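Local structure of aspartate aminotransferase (Giardia lamblia, 3MEB) at residues K65-I68 / L69-V72; D255-A258 / V259-V263; L316-R319 / K320-M324. The protein probably catalyses the pyridoxal phosphate-dependent, reversible transfer of an amino group from L-aspartate to 2-oxoglutarate, giving oxaloacetate and L-glutamate, and works as a homodimer. All coordinates share one frame; numbering follows the deposited sequence. Where two conformers were deposited one is given.

Contact 1: K65-I68 / L69-V72; sequences KPWI and LPAV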
ATOM      1  N   LYS A  65      10.918 -22.806 -10.660  1.00  3.11           N
ATOM      2  CA  LYS A  65       9.530 -22.273 -10.683  1.00  4.45           C
ATOM      3  C   LYS A  65       9.188 -21.588  -9.374  1.00  3.16           C
ATOM      4  O   LYS A  65       9.722 -21.959  -8.339  1.00  2.34           O
ATOM      5  CB  LYS A  65       8.531 -23.416 -10.892  1.00  4.25           C
ATOM      6  CG  LYS A  65       8.515 -23.987 -12.290  1.00  9.59           C
ATOM      7  CD  LYS A  65       7.733 -25.313 -12.236  1.00 14.66           C
ATOM      8  CE  LYS A  65       7.198 -25.746 -13.597  1.00 18.49           C
ATOM      9  NZ  LYS A  65       6.441 -27.033 -13.411  1.00 19.51           N
ATOM     10  N   PRO A  66       8.253 -20.632  -9.392  1.00  3.83           N
ATOM     11  CA  PRO A  66       7.740 -20.140  -8.110  1.00  3.38           C
ATOM     12  C   PRO A  66       7.328 -21.266  -7.186  1.00  3.22           C
ATOM     13  O   PRO A  66       6.809 -22.302  -7.646  1.00  3.30           O
ATOM     14  CB  PRO A  66       6.542 -19.315  -8.517  1.00  4.20           C
ATOM     15  CG  PRO A  66       6.916 -18.782  -9.862  1.00  4.47           C
ATOM     16  CD  PRO A  66       7.661 -19.910 -10.530  1.00  3.96           C
ATOM     17  N   TRP A  67       7.591 -21.076  -5.894  1.00  3.38           N
ATOM     18  CA  TRP A  67       7.364 -22.081  -4.876  1.00  3.66           C
ATOM     19  C   TRP A  67       6.507 -21.534  -3.758  1.00  4.35           C
ATOM     20  O   TRP A  67       6.968 -20.675  -2.988  1.00  5.40           O
ATOM     21  CB  TRP A  67       8.693 -22.541  -4.269  1.00  4.55           C
ATOM     22  CG  TRP A  67       8.569 -23.785  -3.412  1.00  2.00           C
ATOM     23  CD1 TRP A  67       8.072 -24.991  -3.785  1.00  2.41           C
ATOM     24  CD2 TRP A  67       8.968 -23.920  -2.047  1.00  2.00           C
ATOM     25  NE1 TRP A  67       8.130 -25.883  -2.734  1.00  2.00           N
ATOM     26  CE2 TRP A  67       8.676 -25.243  -1.651  1.00  2.00           C
ATOM     27  CE3 TRP A  67       9.536 -23.055  -1.121  1.00  3.97           C
ATOM     28  CZ2 TRP A  67       8.960 -25.715  -0.379  1.00  2.00           C
ATOM     29  CZ3 TRP A  67       9.812 -23.536   0.156  1.00  2.00           C
ATOM     30  CH2 TRP A  67       9.512 -24.840   0.511  1.00  2.71           C
ATOM     31  N   ILE A  68       5.264 -22.032  -3.653  1.00  3.40           N
ATOM     32  CA  ILE A  68       4.429 -21.745  -2.495  1.00  3.40           C
ATOM     33  C   ILE A  68       4.902 -22.591  -1.303  1.00  2.00           C
ATOM     34  O   ILE A  68       4.881 -23.820  -1.361  1.00  2.00           O
ATOM     35  CB  ILE A  68       2.934 -22.023  -2.762  1.00  4.61           C
ATOM     36  CG1 ILE A  68       2.448 -21.197  -3.988  1.00  5.64           C
ATOM     37  CG2 ILE A  68       2.118 -21.700  -1.545  1.00  4.27           C
ATOM     38  CD1 ILE A  68       2.002 -19.798  -3.670  1.00  7.57           C
ATOM     39  N   LEU A  69       5.313 -21.945  -0.223  1.00  2.00           N
ATOM     40  CA  LEU A  69       5.719 -22.682   0.984  1.00  2.01           C
ATOM     41  C   LEU A  69       4.597 -23.610   1.438  1.00  2.00           C
ATOM     42  O   LEU A  69       3.465 -23.183   1.492  1.00  2.00           O
ATOM     43  CB  LEU A  69       6.090 -21.745   2.129  1.00  2.00           C
ATOM     44  CG  LEU A  69       7.527 -21.233   2.179  1.00  3.05           C
ATOM     45  CD1 LEU A  69       7.837 -20.363   0.951  1.00  2.00           C
ATOM     46  CD2 LEU A  69       7.746 -20.496   3.510  1.00  2.00           C
ATOM     47  N   PRO A  70       4.912 -24.887   1.762  1.00  2.21           N
ATOM     48  CA  PRO A  70       3.861 -25.781   2.285  1.00  2.00           C
ATOM     49  C   PRO A  70       3.104 -25.166   3.485  1.00  2.32           C
ATOM     50  O   PRO A  70       1.872 -25.325   3.578  1.00  2.00           O
ATOM     51  CB  PRO A  70       4.632 -27.030   2.681  1.00  2.00           C
ATOM     52  CG  PRO A  70       5.752 -27.107   1.704  1.00  2.00           C
ATOM     53  CD  PRO A  70       6.161 -25.627   1.493  1.00  2.00           C
ATOM     54  N   ALA A  71       3.803 -24.422   4.361  1.00  2.58           N
ATOM     55  CA  ALA A  71       3.110 -23.730   5.469  1.00  2.75           C
ATOM     56  C   ALA A  71       2.108 -22.713   4.966  1.00  2.27           C
ATOM     57  O   ALA A  71       1.000 -22.631   5.500  1.00  2.60           O
ATOM     58  CB  ALA A  71       4.092 -23.080   6.436  1.00  2.76           C
ATOM     59  N   VAL A  72       2.479 -21.959   3.921  1.00  2.57           N
ATOM     60  CA  VAL A  72       1.561 -21.006   3.254  1.00  2.00           C
ATOM     61  C   VAL A  72       0.397 -21.717   2.540  1.00  2.00           C
ATOM     62  O   VAL A  72      -0.767 -21.282   2.621  1.00  2.00           O
ATOM     63  CB  VAL A  72       2.355 -20.058   2.317  1.00  2.13           C
ATOM     64  CG1 VAL A  72       1.423 -19.134   1.524  1.00  2.00           C
ATOM     65  CG2 VAL A  72       3.445 -19.265   3.178  1.00  2.00           C
TER

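Contact 2: D255-A258 / V259-V263; sequences DAFA and VRMFV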
ATOM      1  N   ASP A 255      19.602 -15.022  12.797  1.00  6.99           N
ATOM      2  CA  ASP A 255      19.565 -13.910  11.861  1.00  6.55           C
ATOM      3  C   ASP A 255      19.062 -12.584  12.491  1.00  6.43           C
ATOM      4  O   ASP A 255      19.342 -11.514  11.964  1.00  8.90           O
ATOM      5  CB  ASP A 255      18.810 -14.293  10.597  1.00  6.76           C
ATOM      6  CG  ASP A 255      19.518 -15.377   9.787  1.00  6.36           C
ATOM      7  OD1 ASP A 255      20.670 -15.710  10.114  1.00  7.30           O
ATOM      8  OD2 ASP A 255      18.933 -15.890   8.814  1.00  6.77           O
ATOM      9  N   ALA A 256      18.383 -12.615  13.630  1.00  5.52           N
ATOM     10  CA  ALA A 256      17.987 -11.350  14.295  1.00  5.51           C
ATOM     11  C   ALA A 256      18.976 -10.897  15.384  1.00  5.43           C
ATOM     12  O   ALA A 256      18.752  -9.906  16.081  1.00  4.83           O
ATOM     13  CB  ALA A 256      16.514 -11.467  14.833  1.00  5.59           C
ATOM     14  N   PHE A 257      20.122 -11.572  15.480  1.00  5.05           N
ATOM     15  CA  PHE A 257      21.154 -11.221  16.460  1.00  5.42           C
ATOM     16  C   PHE A 257      21.362  -9.722  16.698  1.00  4.92           C
ATOM     17  O   PHE A 257      21.310  -9.248  17.844  1.00  3.44           O
ATOM     18  CB  PHE A 257      22.504 -11.824  16.066  1.00  5.64           C
ATOM     19  CG  PHE A 257      23.619 -11.438  16.998  1.00  9.64           C
ATOM     20  CD1 PHE A 257      24.563 -10.473  16.624  1.00 10.09           C
ATOM     21  CD2 PHE A 257      23.706 -12.012  18.272  1.00 12.81           C
ATOM     22  CE1 PHE A 257      25.589 -10.100  17.480  1.00 10.87           C
ATOM     23  CE2 PHE A 257      24.727 -11.647  19.139  1.00 14.23           C
ATOM     24  CZ  PHE A 257      25.677 -10.680  18.731  1.00 12.95           C
ATOM     25  N   ALA A 258      21.590  -8.983  15.616  1.00  3.74           N
ATOM     26  CA  ALA A 258      22.059  -7.600  15.708  1.00  3.79           C
ATOM     27  C   ALA A 258      20.962  -6.746  16.260  1.00  3.23           C
ATOM     28  O   ALA A 258      21.217  -5.836  17.012  1.00  4.51           O
ATOM     29  CB  ALA A 258      22.518  -7.086  14.304  1.00  3.66           C
ATOM     30  N   VAL A 259      19.736  -7.035  15.838  1.00  3.71           N
ATOM     31  CA  VAL A 259      18.547  -6.276  16.257  1.00  2.60           C
ATOM     32  C   VAL A 259      18.310  -6.542  17.755  1.00  3.00           C
ATOM     33  O   VAL A 259      18.156  -5.586  18.535  1.00  2.00           O
ATOM     34  CB  VAL A 259      17.285  -6.673  15.486  1.00  2.00           C
ATOM     35  CG1 VAL A 259      16.033  -5.901  16.044  1.00  3.03           C
ATOM     36  CG2 VAL A 259      17.445  -6.473  13.931  1.00  2.00           C
ATOM     37  N   ARG A 260      18.295  -7.822  18.148  1.00  2.20           N
ATOM     38  CA  ARG A 260      18.031  -8.190  19.556  1.00  2.78           C
ATOM     39  C   ARG A 260      19.115  -7.664  20.521  1.00  3.18           C
ATOM     40  O   ARG A 260      18.782  -7.108  21.590  1.00  3.71           O
ATOM     41  CB  ARG A 260      17.796  -9.699  19.704  1.00  2.83           C
ATOM     42  CG  ARG A 260      16.519 -10.145  18.973  1.00  3.95           C
ATOM     43  CD  ARG A 260      16.186 -11.586  19.226  1.00  4.24           C
ATOM     44  NE  ARG A 260      15.275 -12.129  18.225  1.00  3.05           N
ATOM     45  CZ  ARG A 260      14.755 -13.359  18.278  1.00  2.27           C
ATOM     46  NH1 ARG A 260      15.033 -14.164  19.277  1.00  2.37           N
ATOM     47  NH2 ARG A 260      13.970 -13.802  17.329  1.00  2.00           N
ATOM     48  N   MET A 261      20.382  -7.805  20.126  1.00  3.08           N
ATOM     49  CA  MET A 261      21.504  -7.276  20.906  0.50  3.32           C
ATOM     50  C   MET A 261      21.438  -5.769  21.096  1.00  2.84           C
ATOM     51  O   MET A 261      21.661  -5.268  22.189  1.00  2.96           O
ATOM     52  CB  MET A 261      22.844  -7.628  20.258  0.50  3.44           C
ATOM     53  CG  MET A 261      24.019  -7.106  21.069  0.50  4.16           C
ATOM     54  SD  MET A 261      25.615  -7.631  20.484  0.50  6.34           S
ATOM     55  CE  MET A 261      25.607  -6.924  18.833  0.50  2.00           C
ATOM     56  N   PHE A 262      21.142  -5.041  20.032  1.00  2.94           N
ATOM     57  CA  PHE A 262      21.033  -3.588  20.115  1.00  2.85           C
ATOM     58  C   PHE A 262      19.902  -3.192  21.066  1.00  3.11           C
ATOM     59  O   PHE A 262      20.088  -2.317  21.903  1.00  2.66           O
ATOM     60  CB  PHE A 262      20.820  -2.975  18.727  1.00  3.01           C
ATOM     61  CG  PHE A 262      22.094  -2.646  17.984  1.00  2.37           C
ATOM     62  CD1 PHE A 262      23.262  -3.361  18.164  1.00  2.00           C
ATOM     63  CD2 PHE A 262      22.093  -1.635  17.023  1.00  4.09           C
ATOM     64  CE1 PHE A 262      24.428  -3.017  17.449  1.00  4.63           C
ATOM     65  CE2 PHE A 262      23.249  -1.305  16.317  1.00  4.07           C
ATOM     66  CZ  PHE A 262      24.426  -2.005  16.541  1.00  2.72           C
ATOM     67  N   VAL A 263      18.743  -3.836  20.938  1.00  2.54           N
ATOM     68  CA  VAL A 263      17.585  -3.523  21.785  1.00  3.45           C
ATOM     69  C   VAL A 263      17.864  -3.854  23.272  1.00  4.16           C
ATOM     70  O   VAL A 263      17.547  -3.075  24.169  1.00  4.74           O
ATOM     71  CB  VAL A 263      16.317  -4.251  21.291  1.00  2.60           C
ATOM     72  CG1 VAL A 263      15.186  -4.137  22.327  1.00  3.58           C
ATOM     73  CG2 VAL A 263      15.844  -3.674  19.937  1.00  3.51           C
TER

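Contact 3: L316-R319 / K320-M324; sequences LQIR and KTWSM. With EDO (1,2-ethanediol), chain L.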
ATOM      1  N   LEU A 316      -1.537   7.482  11.483  1.00  2.00           N
ATOM      2  CA  LEU A 316      -1.994   8.729  10.892  1.00  2.00           C
ATOM      3  C   LEU A 316      -1.281   8.915   9.534  1.00  2.00           C
ATOM      4  O   LEU A 316      -1.905   9.247   8.545  1.00  2.00           O
ATOM      5  CB  LEU A 316      -1.720   9.903  11.817  1.00  2.00           C
ATOM      6  CG  LEU A 316      -2.029  11.265  11.246  1.00  2.72           C
ATOM      7  CD1 LEU A 316      -3.461  11.404  10.693  1.00  2.00           C
ATOM      8  CD2 LEU A 316      -1.665  12.291  12.325  1.00  2.00           C
ATOM      9  N   GLN A 317       0.031   8.632   9.496  1.00  2.00           N
ATOM     10  CA  GLN A 317       0.770   8.695   8.226  1.00  2.00           C
ATOM     11  C   GLN A 317       0.138   7.809   7.182  1.00  2.00           C
ATOM     12  O   GLN A 317      -0.133   8.237   6.038  1.00  2.00           O
ATOM     13  CB  GLN A 317       2.229   8.284   8.431  1.00  2.00           C
ATOM     14  CG  GLN A 317       3.072   9.306   9.239  1.00  2.00           C
ATOM     15  CD  GLN A 317       4.345   8.673   9.664  1.00  4.80           C
ATOM     16  OE1 GLN A 317       4.639   8.544  10.874  1.00  7.14           O
ATOM     17  NE2 GLN A 317       5.097   8.184   8.684  1.00  3.04           N
ATOM     18  N   ILE A 318      -0.135   6.575   7.590  1.00  2.00           N
ATOM     19  CA  ILE A 318      -0.694   5.589   6.693  1.00  2.00           C
ATOM     20  C   ILE A 318      -2.090   6.002   6.186  1.00  2.00           C
ATOM     21  O   ILE A 318      -2.390   5.858   5.007  1.00  2.00           O
ATOM     22  CB  ILE A 318      -0.691   4.216   7.374  1.00  2.00           C
ATOM     23  CG1 ILE A 318       0.743   3.662   7.331  1.00  2.00           C
ATOM     24  CG2 ILE A 318      -1.667   3.217   6.707  1.00  2.00           C
ATOM     25  CD1 ILE A 318       0.928   2.378   8.195  1.00  2.00           C
ATOM     26  N   ARG A 319      -2.891   6.560   7.100  1.00  2.00           N
ATOM     27  CA  ARG A 319      -4.253   7.033   6.787  1.00  2.00           C
ATOM     28  C   ARG A 319      -4.246   7.939   5.584  1.00  2.00           C
ATOM     29  O   ARG A 319      -5.112   7.815   4.708  1.00  2.00           O
ATOM     30  CB  ARG A 319      -4.866   7.788   7.971  1.00  2.00           C
ATOM     31  CG  ARG A 319      -6.285   8.275   7.755  1.00  2.00           C
ATOM     32  CD  ARG A 319      -7.249   7.201   7.218  1.00  2.48           C
ATOM     33  NE  ARG A 319      -8.635   7.553   7.539  1.00  3.31           N
ATOM     34  CZ  ARG A 319      -9.710   7.172   6.852  1.00  6.37           C
ATOM     35  NH1 ARG A 319      -9.620   6.422   5.734  1.00  6.26           N
ATOM     36  NH2 ARG A 319     -10.905   7.554   7.285  1.00  6.74           N
ATOM     37  N   LYS A 320      -3.264   8.848   5.556  1.00  2.00           N
ATOM     38  CA  LYS A 320      -3.077   9.807   4.480  1.00  2.00           C
ATOM     39  C   LYS A 320      -2.422   9.277   3.209  1.00  2.00           C
ATOM     40  O   LYS A 320      -2.356  10.002   2.202  1.00  2.30           O
ATOM     41  CB  LYS A 320      -2.241  10.979   4.969  1.00  2.00           C
ATOM     42  CG  LYS A 320      -2.792  11.636   6.166  1.00  3.56           C
ATOM     43  CD  LYS A 320      -1.883  12.810   6.563  1.00  5.47           C
ATOM     44  CE  LYS A 320      -1.360  12.660   7.927  1.00  6.65           C
ATOM     45  NZ  LYS A 320      -0.809  13.928   8.403  1.00  5.87           N
ATOM     46  N   THR A 321      -2.033   8.009   3.216  1.00  2.00           N
ATOM     47  CA  THR A 321      -1.258   7.414   2.143  1.00  2.00           C
ATOM     48  C   THR A 321      -2.016   6.304   1.466  1.00  2.00           C
ATOM     49  O   THR A 321      -2.267   6.393   0.264  1.00  2.00           O
ATOM     50  CB  THR A 321       0.153   6.949   2.651  1.00  2.00           C
ATOM     51  OG1 THR A 321       0.691   7.949   3.516  1.00  2.00           O
ATOM     52  CG2 THR A 321       1.107   6.785   1.478  1.00  2.36           C
ATOM     53  N   TRP A 322      -2.425   5.298   2.236  1.00  2.00           N
ATOM     54  CA  TRP A 322      -3.214   4.182   1.729  1.00  2.00           C
ATOM     55  C   TRP A 322      -4.311   3.657   2.688  1.00  2.19           C
ATOM     56  O   TRP A 322      -4.845   2.564   2.474  1.00  2.00           O
ATOM     57  CB  TRP A 322      -2.310   3.022   1.285  1.00  2.04           C
ATOM     58  CG  TRP A 322      -1.492   2.424   2.312  1.00  2.00           C
ATOM     59  CD1 TRP A 322      -1.893   1.548   3.253  1.00  2.00           C
ATOM     60  CD2 TRP A 322      -0.067   2.597   2.499  1.00  2.01           C
ATOM     61  NE1 TRP A 322      -0.829   1.164   4.040  1.00  3.09           N
ATOM     62  CE2 TRP A 322       0.302   1.813   3.611  1.00  2.48           C
ATOM     63  CE3 TRP A 322       0.914   3.367   1.859  1.00  2.00           C
ATOM     64  CZ2 TRP A 322       1.610   1.745   4.065  1.00  2.36           C
ATOM     65  CZ3 TRP A 322       2.201   3.304   2.314  1.00  2.00           C
ATOM     66  CH2 TRP A 322       2.542   2.522   3.423  1.00  2.00           C
ATOM     67  N   SER A 323      -4.665   4.489   3.675  1.00  2.24           N
ATOM     68  CA  SER A 323      -5.743   4.282   4.636  1.00  2.53           C
ATOM     69  C   SER A 323      -5.451   3.252   5.713  1.00  3.11           C
ATOM     70  O   SER A 323      -5.251   3.611   6.897  1.00  2.90           O
ATOM     71  CB  SER A 323      -7.084   4.044   3.954  1.00  2.37           C
ATOM     72  OG  SER A 323      -8.097   4.367   4.875  1.00  2.00           O
ATOM     73  N   MET A 324      -5.386   1.979   5.316  1.00  2.77           N
ATOM     74  CA  MET A 324      -4.791   0.965   6.196  1.00  3.05           C
ATOM     75  C   MET A 324      -4.284  -0.169   5.308  1.00  2.42           C
ATOM     76  O   MET A 324      -4.460  -0.115   4.066  1.00  2.79           O
ATOM     77  CB  MET A 324      -5.745   0.516   7.299  1.00  2.96           C
ATOM     78  CG  MET A 324      -6.776  -0.451   6.868  1.00  4.30           C
ATOM     79  SD  MET A 324      -7.878   0.156   5.611  1.00  7.60           S
ATOM     80  CE  MET A 324      -8.943   1.265   6.605  1.00  4.26           C
TER
HETATM   81  C1  EDO L 507     -12.048   4.198   4.223  1.00 22.32           C
HETATM   82  O1  EDO L 507     -10.643   4.045   3.921  1.00 22.96           O
HETATM   83  C2  EDO L 507     -12.341   4.504   5.678  1.00 20.74           C
HETATM   84  O2  EDO L 507     -12.501   5.917   5.884  1.00 18.63           O

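Contact 1: K65-I68 / L69-V72
Trp-67 and Leu-69 meet in a CH-pi contact: CA of Leu-69 stands over the six-membered ring, 4.3 Å from its centroid and only 10° off the ring normal. The side chain of Leu-69 crosses the indole at about a right angle, and its CD1 reaches CE3 of Trp-67 at 3.8 Å. Apolar packing continues at the benzene end of the indole, where CD of Pro-70 lies 3.4 Å from CZ2 of Trp-67, approaching obliquely. With CG anti to the backbone N (chi1 -168°), Trp-67 turns its indole forward along the chain, and this brings the six-membered ring to both residues. A separate, looser contact joins Ile-68 and Val-72, whose CG2 and CG1 respectively are 4.1 Å apart. The polar backbone atoms add little here: Ile-68 O lies near Pro-70 N, which has no hydrogen to offer. Leu-69 occupies the N-cap position of helix 70-81 and Pro-70 is the first helical residue, a place where the missing N-H costs no helical bond. Trp-67 and Leu-69 both rest on Met-353 of helix 340-370, whose Asn-349 also accepts a hydrogen bond from the backbone N of Ala-71 through OD1. Val-72 packs against Ile-332 and Ile-336 of helix 327-337, while Lys-88 of the second subunit touches Ile-68 and Val-72.

Contact 2: D255-A258 / V259-V263
The ring of Phe-257 carries CB of Met-261 over one face, while the sulfur of the same methionine, in one of its two conformers, sits obliquely, 4.4 Å from the ring centroid and 49° off its normal. In that conformer the Met-aromatic contact also involves the terminal methyl, with CE of Met-261 3.5 Å from CE1 of Phe-257; since the side chain has a second position, the contact is provisional. The guanidinium of Arg-260 and the ring of Phe-262 are approached obliquely, the former by CB of Ala-256 and the latter by the carbonyl O of Ala-258. These i to i+4 pairs belong to the first turns of helix 257-264, for which Ala-256 is the N-cap. Its carbonyl O receives N of Arg-260 at 3.0 Å in an almost straight bond (177° at the hydrogen), and Phe-257 O takes N of Met-261 at 2.9 Å. The third bond, from Phe-262 N to Ala-258 O, is 3.1 Å long. The extended Arg-260 chain passes CB of Ala-256, at 3.7 Å from NE, and beyond it NE and NH2 bond to the carbonyls of Met-107 and Leu-106. On the buried side, Phe-262 makes an edge-to-face contact with Trp-224 of helix 221-234, and Val-259 packs on Phe-240 and Val-271 of the seven-stranded sheet.

Contact 3: L316-R319 / K320-M324
Leu-316 meets the aliphatic part of Lys-320, its CG lying 3.7 Å from Lys-320 CE; the bend at chi3 of the lysine (-121°) lays this part of the chain across the leucine. Lys-320 N is shared weakly between Leu-316 O and Gln-317 O. The carbonyl of Gln-317 also accepts OG1 of Thr-321 at 2.7 Å from above the carbonyl plane, while NE2 of Gln-317 is bonded to Glu-137 and Ile-134. The carbonyl O of Ile-318 accepts three backbone N-H groups, those of Thr-321, Trp-322 and Ser-323. The one from Trp-322, 2.8 Å from Ile-318 O, comes nearly in line with the C=O bond, whereas the other two are tilted out of the plane. The side chain of Ile-318 places CG2 over one face of the Trp-322 indole, 3.8 Å from CD1. Arg-319 closes the segment with a guanidinium that meets, near its plane, OG of Ser-323, 2.7 Å from NH1 in a weak bond. A 1,2-ethanediol, probably from the crystallisation liquor, joins the two residues, with O2 bonded to Arg-319 NH2 and O1 to Ser-323 OG. The Ser-323 side chain lies about 4 Å from a bound pyridoxal phosphate, and Trp-322 O accepts a bond from Arg-285 of the second subunit, a residue of the cofactor pocket. A salt bridge from Arg-319 NE to Asp-34 of the second subunit, together with the hydroxyl contacts at NH1 and NH2, holds the guanidinium at the subunit boundary.

Following the chain from the N terminus, contact 1 leads from the loop after strand 52-54 into helix 70-81. Contact 2 then opens helix 257-264, beside the large mixed sheet, and contact 3 ends helix 300-319 and leads into the loop before helix 327-337. Each is a single continuous stretch that closes only a short local turn; the three follow in series, neither nesting nor crossing. Their centres lie 28 to 31 Å apart and none touches another. Helix 327-337, which follows contact 3, packs against Val-72 of contact 1. Contacts 1 and 3 both reach the second subunit, whereas contact 2 stays within its own chain.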